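Local coordinates for shikimate dehydrogenase (NADP(+)) (Thermus thermophilus, PDB 2D5C), which catalyses the reversible NADPH-linked reduction of 3-dehydroshikimate to shikimate, a step in the chorismate pathway towards the aromatic amino acids, at residues A[27-32]-A[238-243]; A[45-50]-A[68-73]; A[120-125]-A[188-193]; A[213-218]-A[223-228]. All coordinates share one frame; numbering follows the deposited sequence.

Interaction 1: A[27-32]-A[238-243]; sequences LGLEGS and LAFRLW. With SO4 (sulfate ion), chain F.
L27 and L29 each send one methyl group to the ring of F240, which points at them from helix 229-244. The two leucines come to the ring differently. L29 CD1 lies in the ring plane at the edge, 3.8 Å from F240 CZ, whereas L27 CD1 approaches obliquely and presses closer, 3.4 Å from F240 CE2. F240 swings its CG away from the backbone N (chi1 -162°), which points the ring at both methyls. The backbones stay well apart, with 10.8 Å between L27 CA and F240 CA, so the ring spans the distance. Just past helix 16-26, G28, with positive phi, completes a Schellman motif before the chain enters strand 31-37 of the substrate-binding domain. A23 and L24 of that helix also pack against F240. Shortened to an alanine, F240 would probably leave a gap where the two leucine methyls now meet the ring, and cost the turn this contact with helix 229-244. R241, next along the helix, bends at chi3 and gives its NE to sulfate O1 (chain F) at 3.1 Å; the same ion accepts a hydrogen bond from E91 N of the second subunit.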
loop_
_atom_site.group_PDB
_atom_site.type_symbol
_atom_site.label_atom_id
_atom_site.label_comp_id
_atom_site.label_asym_id
_atom_site.label_seq_id
_atom_site.Cartn_x
_atom_site.Cartn_y
_atom_site.Cartn_z
ATOM N N LEU A 27 3.923 16.183 10.263
ATOM C CA LEU A 27 2.715 15.390 10.471
ATOM C C LEU A 27 2.695 14.729 11.847
ATOM O O LEU A 27 1.758 13.992 12.175
ATOM C CB LEU A 27 2.614 14.320 9.380
ATOM C CG LEU A 27 2.317 14.856 7.978
ATOM C CD1 LEU A 27 2.547 13.764 6.963
ATOM C CD2 LEU A 27 0.885 15.363 7.907
ATOM N N GLY A 28 3.737 14.987 12.636
ATOM C CA GLY A 28 3.833 14.421 13.971
ATOM C C GLY A 28 4.043 12.921 13.982
ATOM O O GLY A 28 3.563 12.230 14.880
ATOM N N LEU A 29 4.763 12.413 12.985
ATOM C CA LEU A 29 5.031 10.985 12.880
ATOM C C LEU A 29 6.474 10.651 13.206
ATOM O O LEU A 29 7.385 11.419 12.904
ATOM C CB LEU A 29 4.731 10.491 11.458
ATOM C CG LEU A 29 3.330 10.791 10.945
ATOM C CD1 LEU A 29 3.279 10.625 9.427
ATOM C CD2 LEU A 29 2.351 9.862 11.627
ATOM N N GLU A 30 6.681 9.490 13.814
ATOM C CA GLU A 30 8.025 9.046 14.134
ATOM C C GLU A 30 8.508 8.165 12.986
ATOM O O GLU A 30 7.792 7.279 12.523
ATOM C CB GLU A 30 8.033 8.263 15.447
ATOM C CG GLU A 30 7.645 9.109 16.655
ATOM C CD GLU A 30 7.771 8.356 17.965
ATOM O OE1 GLU A 30 8.892 7.901 18.282
ATOM O OE2 GLU A 30 6.748 8.221 18.674
ATOM N N GLY A 31 9.717 8.426 12.518
ATOM C CA GLY A 31 10.252 7.643 11.427
ATOM C C GLY A 31 11.550 8.205 10.897
ATOM O O GLY A 31 12.046 9.230 11.370
ATOM N N SER A 32 12.105 7.528 9.902
ATOM C CA SER A 32 13.355 7.954 9.306
ATOM C C SER A 32 13.290 7.754 7.805
ATOM O O SER A 32 12.477 6.979 7.309
ATOM C CB SER A 32 14.517 7.145 9.881
ATOM O OG SER A 32 14.301 5.756 9.696
ATOM N N LEU A 238 3.591 13.336 -2.818
ATOM C CA LEU A 238 2.665 12.334 -3.336
ATOM C C LEU A 238 3.086 10.932 -2.936
ATOM O O LEU A 238 2.234 10.078 -2.671
ATOM C CB LEU A 238 2.566 12.429 -4.859
ATOM C CG LEU A 238 1.897 13.695 -5.386
ATOM C CD1 LEU A 238 1.953 13.692 -6.904
ATOM C CD2 LEU A 238 0.464 13.778 -4.906
ATOM N N ALA A 239 4.387 10.679 -2.890
ATOM C CA ALA A 239 4.859 9.349 -2.504
ATOM C C ALA A 239 4.551 9.120 -1.027
ATOM O O ALA A 239 4.157 8.025 -0.618
ATOM C CB ALA A 239 6.369 9.216 -2.745
ATOM N N PHE A 240 4.740 10.161 -0.221
ATOM C CA PHE A 240 4.462 10.053 1.208
ATOM C C PHE A 240 2.987 9.722 1.451
ATOM O O PHE A 240 2.658 8.940 2.351
ATOM C CB PHE A 240 4.830 11.359 1.925
ATOM C CG PHE A 240 4.984 11.201 3.407
ATOM C CD1 PHE A 240 6.240 11.024 3.973
ATOM C CD2 PHE A 240 3.859 11.199 4.232
ATOM C CE1 PHE A 240 6.384 10.845 5.359
ATOM C CE2 PHE A 240 3.984 11.023 5.604
ATOM C CZ PHE A 240 5.248 10.845 6.172
ATOM N N ARG A 241 2.096 10.319 0.662
ATOM C CA ARG A 241 0.682 10.039 0.815
ATOM C C ARG A 241 0.417 8.601 0.392
ATOM O O ARG A 241 -0.411 7.930 0.991
ATOM C CB ARG A 241 -0.180 11.006 -0.010
ATOM C CG ARG A 241 -1.671 10.834 0.242
ATOM C CD ARG A 241 -2.484 11.843 -0.540
ATOM N NE ARG A 241 -2.266 11.707 -1.974
ATOM C CZ ARG A 241 -2.731 12.554 -2.888
ATOM N NH1 ARG A 241 -3.446 13.613 -2.520
ATOM N NH2 ARG A 241 -2.483 12.335 -4.175
ATOM N N LEU A 242 1.104 8.118 -0.645
ATOM C CA LEU A 242 0.900 6.723 -1.048
ATOM C C LEU A 242 1.274 5.804 0.109
ATOM O O LEU A 242 0.568 4.841 0.402
ATOM C CB LEU A 242 1.761 6.342 -2.258
ATOM C CG LEU A 242 1.445 6.974 -3.609
ATOM C CD1 LEU A 242 2.391 6.412 -4.654
ATOM C CD2 LEU A 242 0.007 6.698 -3.990
ATOM N N TRP A 243 2.390 6.104 0.770
ATOM C CA TRP A 243 2.850 5.276 1.878
ATOM C C TRP A 243 2.008 5.337 3.150
ATOM O O TRP A 243 1.845 4.326 3.824
ATOM C CB TRP A 243 4.285 5.647 2.274
ATOM C CG TRP A 243 5.299 5.442 1.210
ATOM C CD1 TRP A 243 5.326 4.445 0.265
ATOM C CD2 TRP A 243 6.462 6.244 0.984
ATOM N NE1 TRP A 243 6.438 4.588 -0.537
ATOM C CE2 TRP A 243 7.151 5.683 -0.117
ATOM C CE3 TRP A 243 6.991 7.385 1.610
ATOM C CZ2 TRP A 243 8.343 6.226 -0.611
ATOM C CZ3 TRP A 243 8.188 7.927 1.115
ATOM C CH2 TRP A 243 8.845 7.346 0.017
HETATM S S SO4 F . -3.450 8.417 -3.255
HETATM O O1 SO4 F . -2.005 8.652 -2.558
HETATM O O2 SO4 F . -3.764 7.029 -2.979
HETATM O O3 SO4 F . -4.328 9.249 -2.759
HETATM O O4 SO4 F . -3.168 8.575 -4.659
#

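Interaction 2: A[45-50]-A[68-73]; sequences GRLKEV and LAHLDW
This is a small, purely apolar contact in which L47 of helix 43-53 meets H70 and L71 of the loop that runs into strand 73-74, all within the substrate-binding domain. The helix is the connection of a beta-alpha-beta crossover: it joins strand 31-37 to the parallel strand 56-59 and passes strand 2-8, which lies between them and sends L7 up against R46 and V50. One methyl does all the touching from the helix side. L47 CD1 sits 3.4 Å from H70 CB and 4.1 Å from H70 CG, with the two side chains crossing at about a right angle, so it is the root of the histidine that takes the pressure, and the imidazole is met only obliquely. The same CD1 reaches L71 CD2 at 4.3 Å, a looser touch. CG of L47 stands beside its backbone N, anti to the carbonyl carbon (chi1 -65°), which carries the methyl out to the loop. L94 of strand 93-97 packs against both L47 and L71 and ties the pair to the sheet. Just beyond the helix segment, R51 forms a salt bridge with D72 OD1, which also accepts a hydrogen bond from L94 N. Elsewhere on the helix, R46 NH1 bonds E49 OE1 at 3.1 Å, lying on the syn side of the carboxylate oxygen, which itself sits in the guanidinium plane.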
loop_
_atom_site.group_PDB
_atom_site.type_symbol
_atom_site.label_atom_id
_atom_site.label_comp_id
_atom_site.label_asym_id
_atom_site.label_seq_id
_atom_site.Cartn_x
_atom_site.Cartn_y
_atom_site.Cartn_z
ATOM N N GLY A 45 18.802 -7.861 -4.437
ATOM C CA GLY A 45 18.974 -8.140 -3.025
ATOM C C GLY A 45 18.449 -7.005 -2.168
ATOM O O GLY A 45 17.969 -7.228 -1.055
ATOM N N ARG A 46 18.531 -5.790 -2.701
ATOM C CA ARG A 46 18.083 -4.591 -2.000
ATOM C C ARG A 46 16.564 -4.587 -1.820
ATOM O O ARG A 46 16.061 -4.199 -0.767
ATOM C CB ARG A 46 18.511 -3.342 -2.778
ATOM C CG ARG A 46 18.239 -2.023 -2.055
ATOM C CD ARG A 46 19.185 -1.804 -0.873
ATOM N NE ARG A 46 20.533 -1.448 -1.315
ATOM C CZ ARG A 46 21.608 -2.206 -1.142
ATOM N NH1 ARG A 46 21.512 -3.377 -0.529
ATOM N NH2 ARG A 46 22.783 -1.795 -1.586
ATOM N N LEU A 47 15.834 -5.009 -2.849
ATOM C CA LEU A 47 14.375 -5.043 -2.751
ATOM C C LEU A 47 13.936 -6.145 -1.794
ATOM O O LEU A 47 12.879 -6.049 -1.162
ATOM C CB LEU A 47 13.745 -5.250 -4.132
ATOM C CG LEU A 47 13.946 -4.125 -5.151
ATOM C CD1 LEU A 47 13.330 -4.539 -6.478
ATOM C CD2 LEU A 47 13.312 -2.823 -4.659
ATOM N N LYS A 48 14.749 -7.193 -1.678
ATOM C CA LYS A 48 14.439 -8.289 -0.764
ATOM C C LYS A 48 14.443 -7.734 0.649
ATOM O O LYS A 48 13.599 -8.082 1.472
ATOM C CB LYS A 48 15.488 -9.404 -0.868
ATOM C CG LYS A 48 15.092 -10.572 -1.762
ATOM C CD LYS A 48 14.848 -11.835 -0.935
ATOM C CE LYS A 48 16.124 -12.304 -0.244
ATOM N NZ LYS A 48 15.904 -13.509 0.601
ATOM N N GLU A 49 15.410 -6.866 0.926
ATOM C CA GLU A 49 15.523 -6.250 2.237
ATOM C C GLU A 49 14.369 -5.290 2.462
ATOM O O GLU A 49 13.818 -5.220 3.558
ATOM C CB GLU A 49 16.848 -5.502 2.350
ATOM C CG GLU A 49 18.055 -6.411 2.347
ATOM C CD GLU A 49 19.336 -5.657 2.054
ATOM O OE1 GLU A 49 19.454 -5.088 0.945
ATOM O OE2 GLU A 49 20.224 -5.633 2.932
ATOM N N VAL A 50 14.004 -4.555 1.415
ATOM C CA VAL A 50 12.899 -3.602 1.496
ATOM C C VAL A 50 11.632 -4.317 1.940
ATOM O O VAL A 50 10.847 -3.787 2.722
ATOM C CB VAL A 50 12.649 -2.917 0.132
ATOM C CG1 VAL A 50 11.381 -2.063 0.191
ATOM C CG2 VAL A 50 13.829 -2.044 -0.230
ATOM N N LEU A 68 10.778 -2.714 -12.102
ATOM C CA LEU A 68 9.481 -3.302 -12.448
ATOM C C LEU A 68 9.446 -4.827 -12.435
ATOM O O LEU A 68 8.479 -5.429 -11.966
ATOM C CB LEU A 68 9.008 -2.780 -13.812
ATOM C CG LEU A 68 8.439 -1.357 -13.806
ATOM C CD1 LEU A 68 9.570 -0.358 -13.535
ATOM C CD2 LEU A 68 7.768 -1.060 -15.139
ATOM N N ALA A 69 10.508 -5.456 -12.921
ATOM C CA ALA A 69 10.555 -6.912 -12.968
ATOM C C ALA A 69 10.631 -7.581 -11.597
ATOM O O ALA A 69 10.345 -8.773 -11.471
ATOM C CB ALA A 69 11.736 -7.359 -13.828
ATOM N N HIS A 70 11.016 -6.825 -10.570
ATOM C CA HIS A 70 11.132 -7.395 -9.232
ATOM C C HIS A 70 10.007 -6.982 -8.295
ATOM O O HIS A 70 10.123 -7.149 -7.079
ATOM C CB HIS A 70 12.468 -7.005 -8.593
ATOM C CG HIS A 70 13.664 -7.419 -9.391
ATOM N ND1 HIS A 70 14.379 -6.537 -10.172
ATOM C CD2 HIS A 70 14.255 -8.628 -9.546
ATOM C CE1 HIS A 70 15.361 -7.184 -10.776
ATOM N NE2 HIS A 70 15.307 -8.454 -10.413
ATOM N N LEU A 71 8.920 -6.450 -8.850
ATOM C CA LEU A 71 7.799 -6.023 -8.023
ATOM C C LEU A 71 6.611 -6.961 -8.186
ATOM O O LEU A 71 6.485 -7.647 -9.203
ATOM C CB LEU A 71 7.403 -4.591 -8.391
ATOM C CG LEU A 71 8.571 -3.595 -8.345
ATOM C CD1 LEU A 71 8.056 -2.211 -8.710
ATOM C CD2 LEU A 71 9.209 -3.581 -6.948
ATOM N N ASP A 72 5.739 -6.996 -7.188
ATOM C CA ASP A 72 4.569 -7.870 -7.252
ATOM C C ASP A 72 3.437 -7.264 -8.069
ATOM O O ASP A 72 2.590 -7.978 -8.589
ATOM C CB ASP A 72 4.029 -8.170 -5.852
ATOM C CG ASP A 72 5.016 -8.927 -4.999
ATOM O OD1 ASP A 72 5.785 -8.276 -4.276
ATOM O OD2 ASP A 72 5.024 -10.174 -5.063
ATOM N N TRP A 73 3.426 -5.942 -8.174
ATOM C CA TRP A 73 2.372 -5.233 -8.901
ATOM C C TRP A 73 2.931 -3.879 -9.317
ATOM O O TRP A 73 3.675 -3.269 -8.553
ATOM C CB TRP A 73 1.173 -5.018 -7.967
ATOM C CG TRP A 73 -0.019 -4.287 -8.554
ATOM C CD1 TRP A 73 -1.108 -4.852 -9.163
ATOM C CD2 TRP A 73 -0.260 -2.873 -8.536
ATOM N NE1 TRP A 73 -2.009 -3.879 -9.517
ATOM C CE2 TRP A 73 -1.517 -2.656 -9.145
ATOM C CE3 TRP A 73 0.463 -1.769 -8.066
ATOM C CZ2 TRP A 73 -2.068 -1.377 -9.294
ATOM C CZ3 TRP A 73 -0.083 -0.494 -8.214
ATOM C CH2 TRP A 73 -1.340 -0.309 -8.825
#

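Interaction 3: A[120-125]-A[188-193]; sequences LVLGAG and ASPLPA. With SO4 (sulfate ion), chain C.
L122 CD1 makes the apolar part of this contact on its own, meeting P190 CG at 4.1 Å and L191 CB at 4.5 Å. L122 and P190 cross at about a right angle, the leucine presenting a single methyl to the gamma corner of the proline ring. With CG anti to the carbonyl carbon (chi1 -55°), the L122 branch leaves the strand toward the loop 188-193. L175 of the neighbouring strand 174-177 packs against both L122 and L191, and F214 of helix 213-220 lies against P190, so the methyl contact is buried between sheet, loop and helix. The polar contacts point elsewhere. S189 OG is hydrogen-bonded to E217 OE1, joining the loop to helix 213-220. A193 N gives a nearly straight bond, 171° at the hydrogen, to sulfate O1 (chain C) at 2.7 Å; the ion probably comes from the crystallisation liquor. Beyond L122 the backbone takes over. G123 takes a positive phi of 106°, where a side chain would jam against the carbonyl of L122, and A124 N is held by N146 OD1. G125 is the N-cap of helix 126-137. G123, A124 and G125 belong to the NADP(+) site; L122 is the last residue of strand 119-122, the first strand of the Rossmann fold, right before the glycine-rich turn that receives the cofactor.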
loop_
_atom_site.group_PDB
_atom_site.type_symbol
_atom_site.label_atom_id
_atom_site.label_comp_id
_atom_site.label_asym_id
_atom_site.label_seq_id
_atom_site.Cartn_x
_atom_site.Cartn_y
_atom_site.Cartn_z
ATOM N N LEU A 120 7.856 20.429 -25.638
ATOM C CA LEU A 120 8.949 19.548 -26.064
ATOM C C LEU A 120 9.716 19.016 -24.862
ATOM O O LEU A 120 10.240 19.777 -24.051
ATOM C CB LEU A 120 9.915 20.293 -26.994
ATOM C CG LEU A 120 11.226 19.569 -27.355
ATOM C CD1 LEU A 120 10.951 18.234 -28.053
ATOM C CD2 LEU A 120 12.063 20.474 -28.238
ATOM N N VAL A 121 9.767 17.697 -24.752
ATOM C CA VAL A 121 10.475 17.039 -23.668
ATOM C C VAL A 121 11.814 16.551 -24.230
ATOM O O VAL A 121 11.849 15.803 -25.207
ATOM C CB VAL A 121 9.673 15.837 -23.135
ATOM C CG1 VAL A 121 10.412 15.197 -21.937
ATOM C CG2 VAL A 121 8.259 16.300 -22.725
ATOM N N LEU A 122 12.905 17.035 -23.651
ATOM C CA LEU A 122 14.224 16.615 -24.087
ATOM C C LEU A 122 14.635 15.451 -23.199
ATOM O O LEU A 122 14.712 15.599 -21.980
ATOM C CB LEU A 122 15.228 17.755 -23.938
ATOM C CG LEU A 122 14.870 19.068 -24.639
ATOM C CD1 LEU A 122 16.030 20.039 -24.376
ATOM C CD2 LEU A 122 14.643 18.873 -26.142
ATOM N N GLY A 123 14.889 14.296 -23.814
ATOM C CA GLY A 123 15.283 13.129 -23.050
ATOM C C GLY A 123 14.122 12.160 -22.978
ATOM O O GLY A 123 13.040 12.533 -22.532
ATOM N N ALA A 124 14.329 10.927 -23.435
ATOM C CA ALA A 124 13.249 9.948 -23.402
ATOM C C ALA A 124 13.533 8.769 -22.476
ATOM O O ALA A 124 13.134 7.635 -22.758
ATOM C CB ALA A 124 12.920 9.457 -24.820
ATOM N N GLY A 125 14.230 9.050 -21.379
ATOM C CA GLY A 125 14.522 8.029 -20.388
ATOM C C GLY A 125 13.344 7.975 -19.428
ATOM O O GLY A 125 12.267 8.458 -19.766
ATOM N N ALA A 188 27.527 22.965 -19.350
ATOM C CA ALA A 188 26.778 22.157 -20.287
ATOM C C ALA A 188 25.276 22.362 -20.285
ATOM O O ALA A 188 24.649 22.524 -19.241
ATOM C CB ALA A 188 27.091 20.681 -20.039
ATOM N N SER A 189 24.724 22.337 -21.487
ATOM C CA SER A 189 23.289 22.483 -21.691
ATOM C C SER A 189 22.897 21.556 -22.834
ATOM O O SER A 189 23.630 21.417 -23.820
ATOM C CB SER A 189 22.947 23.936 -22.052
ATOM O OG SER A 189 21.622 24.035 -22.560
ATOM N N PRO A 190 21.720 20.918 -22.728
ATOM C CA PRO A 190 21.246 19.996 -23.765
ATOM C C PRO A 190 20.834 20.672 -25.060
ATOM O O PRO A 190 20.690 20.015 -26.100
ATOM C CB PRO A 190 20.070 19.294 -23.083
ATOM C CG PRO A 190 19.507 20.411 -22.206
ATOM C CD PRO A 190 20.767 21.000 -21.607
ATOM N N LEU A 191 20.693 21.994 -25.009
ATOM C CA LEU A 191 20.241 22.740 -26.170
ATOM C C LEU A 191 21.098 23.968 -26.497
ATOM O O LEU A 191 21.348 24.788 -25.626
ATOM C CB LEU A 191 18.793 23.182 -25.904
ATOM C CG LEU A 191 17.917 23.713 -27.029
ATOM C CD1 LEU A 191 17.464 22.556 -27.895
ATOM C CD2 LEU A 191 16.703 24.416 -26.445
ATOM N N PRO A 192 21.570 24.092 -27.750
ATOM C CA PRO A 192 22.379 25.257 -28.140
ATOM C C PRO A 192 21.482 26.481 -27.918
ATOM O O PRO A 192 20.293 26.415 -28.207
ATOM C CB PRO A 192 22.617 25.031 -29.633
ATOM C CG PRO A 192 22.577 23.544 -29.770
ATOM C CD PRO A 192 21.427 23.153 -28.876
ATOM N N ALA A 193 22.045 27.580 -27.416
ATOM C CA ALA A 193 21.281 28.804 -27.147
ATOM C C ALA A 193 20.375 29.272 -28.293
ATOM O O ALA A 193 19.244 29.724 -28.057
ATOM C CB ALA A 193 22.239 29.935 -26.753
HETATM S S SO4 C . 25.971 26.943 -27.405
HETATM O O1 SO4 C . 24.682 27.801 -26.918
HETATM O O2 SO4 C . 25.762 26.728 -28.817
HETATM O O3 SO4 C . 27.073 27.603 -27.147
HETATM O O4 SO4 C . 25.814 25.695 -26.711
#

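Interaction 4: A[213-218]-A[223-228]; sequences RFLREA and LKVQTG. With SO4 (sulfate ion), chain D; SO4 (sulfate ion), chain C.
The flat group that meets its partner across this contact is the peptide carbonyl of A218, whose O accepts a hydrogen bond from L223 N at 3.1 Å. A second flat group, the guanidinium of R213, has sulfate O3 (chain C) at its edge in a weak bond from NH2; E217 OE2 stands well out of that plane and pairs with it by charge alone. The axes of 213-218 and strand 224-226 run nearly antiparallel, at 158°, and the filling between them is aliphatic. L215 spreads its two methyls along the strand: CD2 lies 4.0 Å from V225 CB and 3.6 Å from Q226 O, while CD1 touches T227 CA at 3.8 Å. A218 CB packs on V225 CG1 at 3.7 Å and also meets L223 CD1. Cutting L215 back to an alanine would probably open a hole over V225 and T227 and deprive the helix of much of its grip on the strand. At chi1 67° T227 OG1 lies beside its own N, and each gives a hydrogen bond to the sulfate of chain D, probably from the crystallisation liquor, OG1 to O1 and N to O4, the latter at 2.8 Å. CB of Q226 points away from the helix, and NE2 is bonded to A107 O. Helix and strand, the second half of a beta-alpha-beta unit, are therefore joined by hydrocarbon and one backbone bond near the turn, while the charged groups keep to the periphery.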
loop_
_atom_site.group_PDB
_atom_site.type_symbol
_atom_site.label_atom_id
_atom_site.label_comp_id
_atom_site.label_asym_id
_atom_site.label_seq_id
_atom_site.Cartn_x
_atom_site.Cartn_y
_atom_site.Cartn_z
ATOM N N ARG A 213 22.801 25.826 -16.563
ATOM C CA ARG A 213 23.078 26.631 -17.736
ATOM C C ARG A 213 21.786 26.740 -18.558
ATOM O O ARG A 213 21.414 27.823 -18.988
ATOM C CB ARG A 213 24.195 26.015 -18.576
ATOM C CG ARG A 213 24.559 26.893 -19.750
ATOM C CD ARG A 213 25.764 26.411 -20.553
ATOM N NE ARG A 213 25.903 27.267 -21.729
ATOM C CZ ARG A 213 26.431 26.899 -22.888
ATOM N NH1 ARG A 213 26.907 25.670 -23.059
ATOM N NH2 ARG A 213 26.440 27.760 -23.895
ATOM N N PHE A 214 21.101 25.610 -18.754
ATOM C CA PHE A 214 19.832 25.566 -19.499
ATOM C C PHE A 214 18.815 26.598 -18.970
ATOM O O PHE A 214 18.195 27.342 -19.743
ATOM C CB PHE A 214 19.245 24.147 -19.383
ATOM C CG PHE A 214 17.858 23.984 -19.964
ATOM C CD1 PHE A 214 17.679 23.716 -21.316
ATOM C CD2 PHE A 214 16.743 24.028 -19.142
ATOM C CE1 PHE A 214 16.401 23.482 -21.840
ATOM C CE2 PHE A 214 15.452 23.796 -19.655
ATOM C CZ PHE A 214 15.287 23.520 -21.006
ATOM N N LEU A 215 18.625 26.632 -17.658
ATOM C CA LEU A 215 17.656 27.564 -17.085
ATOM C C LEU A 215 18.106 29.009 -17.211
ATOM O O LEU A 215 17.291 29.893 -17.448
ATOM C CB LEU A 215 17.381 27.247 -15.612
ATOM C CG LEU A 215 16.467 26.041 -15.344
ATOM C CD1 LEU A 215 16.372 25.820 -13.844
ATOM C CD2 LEU A 215 15.078 26.283 -15.940
ATOM N N ARG A 216 19.400 29.249 -17.034
ATOM C CA ARG A 216 19.916 30.606 -17.161
ATOM C C ARG A 216 19.755 31.071 -18.604
ATOM O O ARG A 216 19.446 32.230 -18.858
ATOM C CB ARG A 216 21.385 30.660 -16.723
ATOM C CG ARG A 216 21.583 30.513 -15.217
ATOM C CD ARG A 216 23.050 30.236 -14.873
ATOM N NE ARG A 216 23.304 30.131 -13.438
ATOM C CZ ARG A 216 23.503 31.176 -12.630
ATOM N NH1 ARG A 216 23.471 32.411 -13.113
ATOM N NH2 ARG A 216 23.761 30.990 -11.341
ATOM N N GLU A 217 19.954 30.167 -19.558
ATOM C CA GLU A 217 19.793 30.522 -20.963
ATOM C C GLU A 217 18.329 30.833 -21.244
ATOM O O GLU A 217 18.005 31.800 -21.939
ATOM C CB GLU A 217 20.226 29.365 -21.863
ATOM C CG GLU A 217 21.720 29.184 -21.936
ATOM C CD GLU A 217 22.099 27.920 -22.692
ATOM O OE1 GLU A 217 21.459 26.884 -22.438
ATOM O OE2 GLU A 217 23.027 27.962 -23.526
ATOM N N ALA A 218 17.448 29.994 -20.712
ATOM C CA ALA A 218 16.017 30.175 -20.928
ATOM C C ALA A 218 15.542 31.498 -20.326
ATOM O O ALA A 218 14.789 32.244 -20.960
ATOM C CB ALA A 218 15.242 29.010 -20.316
ATOM N N LEU A 223 12.069 33.595 -21.479
ATOM C CA LEU A 223 11.130 32.516 -21.198
ATOM C C LEU A 223 10.844 32.474 -19.707
ATOM O O LEU A 223 11.699 32.821 -18.889
ATOM C CB LEU A 223 11.704 31.144 -21.619
ATOM C CG LEU A 223 12.173 30.965 -23.063
ATOM C CD1 LEU A 223 12.563 29.501 -23.252
ATOM C CD2 LEU A 223 11.091 31.354 -24.044
ATOM N N LYS A 224 9.639 32.044 -19.347
ATOM C CA LYS A 224 9.273 31.913 -17.943
ATOM C C LYS A 224 9.954 30.607 -17.514
ATOM O O LYS A 224 9.965 29.649 -18.284
ATOM C CB LYS A 224 7.750 31.792 -17.807
ATOM C CG LYS A 224 7.252 31.889 -16.376
ATOM C CD LYS A 224 5.734 31.746 -16.310
ATOM C CE LYS A 224 5.225 31.871 -14.881
ATOM N NZ LYS A 224 5.566 33.191 -14.285
ATOM N N VAL A 225 10.516 30.553 -16.311
ATOM C CA VAL A 225 11.213 29.333 -15.902
ATOM C C VAL A 225 10.854 28.771 -14.538
ATOM O O VAL A 225 10.333 29.470 -13.671
ATOM C CB VAL A 225 12.768 29.528 -15.900
ATOM C CG1 VAL A 225 13.262 29.903 -17.285
ATOM C CG2 VAL A 225 13.166 30.581 -14.868
ATOM N N GLN A 226 11.140 27.484 -14.362
ATOM C CA GLN A 226 10.915 26.811 -13.090
ATOM C C GLN A 226 12.052 25.828 -12.859
ATOM O O GLN A 226 12.431 25.090 -13.764
ATOM C CB GLN A 226 9.585 26.056 -13.077
ATOM C CG GLN A 226 9.304 25.418 -11.719
ATOM C CD GLN A 226 7.964 24.720 -11.661
ATOM O OE1 GLN A 226 7.732 23.736 -12.368
ATOM N NE2 GLN A 226 7.069 25.228 -10.820
ATOM N N THR A 227 12.603 25.826 -11.649
ATOM C CA THR A 227 13.695 24.919 -11.312
ATOM C C THR A 227 13.114 23.532 -11.071
ATOM O O THR A 227 11.904 23.341 -11.161
ATOM C CB THR A 227 14.430 25.345 -10.030
ATOM O OG1 THR A 227 13.545 25.199 -8.917
ATOM C CG2 THR A 227 14.904 26.805 -10.132
ATOM N N GLY A 228 13.983 22.579 -10.759
ATOM C CA GLY A 228 13.534 21.217 -10.530
ATOM C C GLY A 228 13.049 20.955 -9.119
ATOM O O GLY A 228 12.558 19.866 -8.832
HETATM S S SO4 D . 11.433 28.242 -8.603
HETATM O O1 SO4 D . 12.138 27.208 -7.565
HETATM O O2 SO4 D . 10.127 28.509 -8.037
HETATM O O3 SO4 D . 12.165 29.322 -8.727
HETATM O O4 SO4 D . 11.278 27.452 -9.799
HETATM S S SO4 C . 25.971 26.943 -27.405
HETATM O O1 SO4 C . 24.682 27.801 -26.918
HETATM O O2 SO4 C . 25.762 26.728 -28.817
HETATM O O3 SO4 C . 27.073 27.603 -27.147
HETATM O O4 SO4 C . 25.814 25.695 -26.711
#

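From the N terminus, interaction 1 opens first, at 27-32, and closes last, when 238-243 of helix 229-244 returns to the substrate-binding domain; the other three all nest inside its loop. Interaction 2 closes early and locally, within that domain, tying a crossover helix to the approach of strand 73-74. Interactions 3 and 4 follow in series in the parallel-stranded NADP(+)-binding domain, and none of the loops cross. Interaction 3 returns the loop 188-193 to strand 119-122, and interaction 4 closes a tight helix-to-strand turn. Their centres lie about 12 Å apart, and they touch each other and share a sulfate. Interactions 1 and 2 both reach the second subunit.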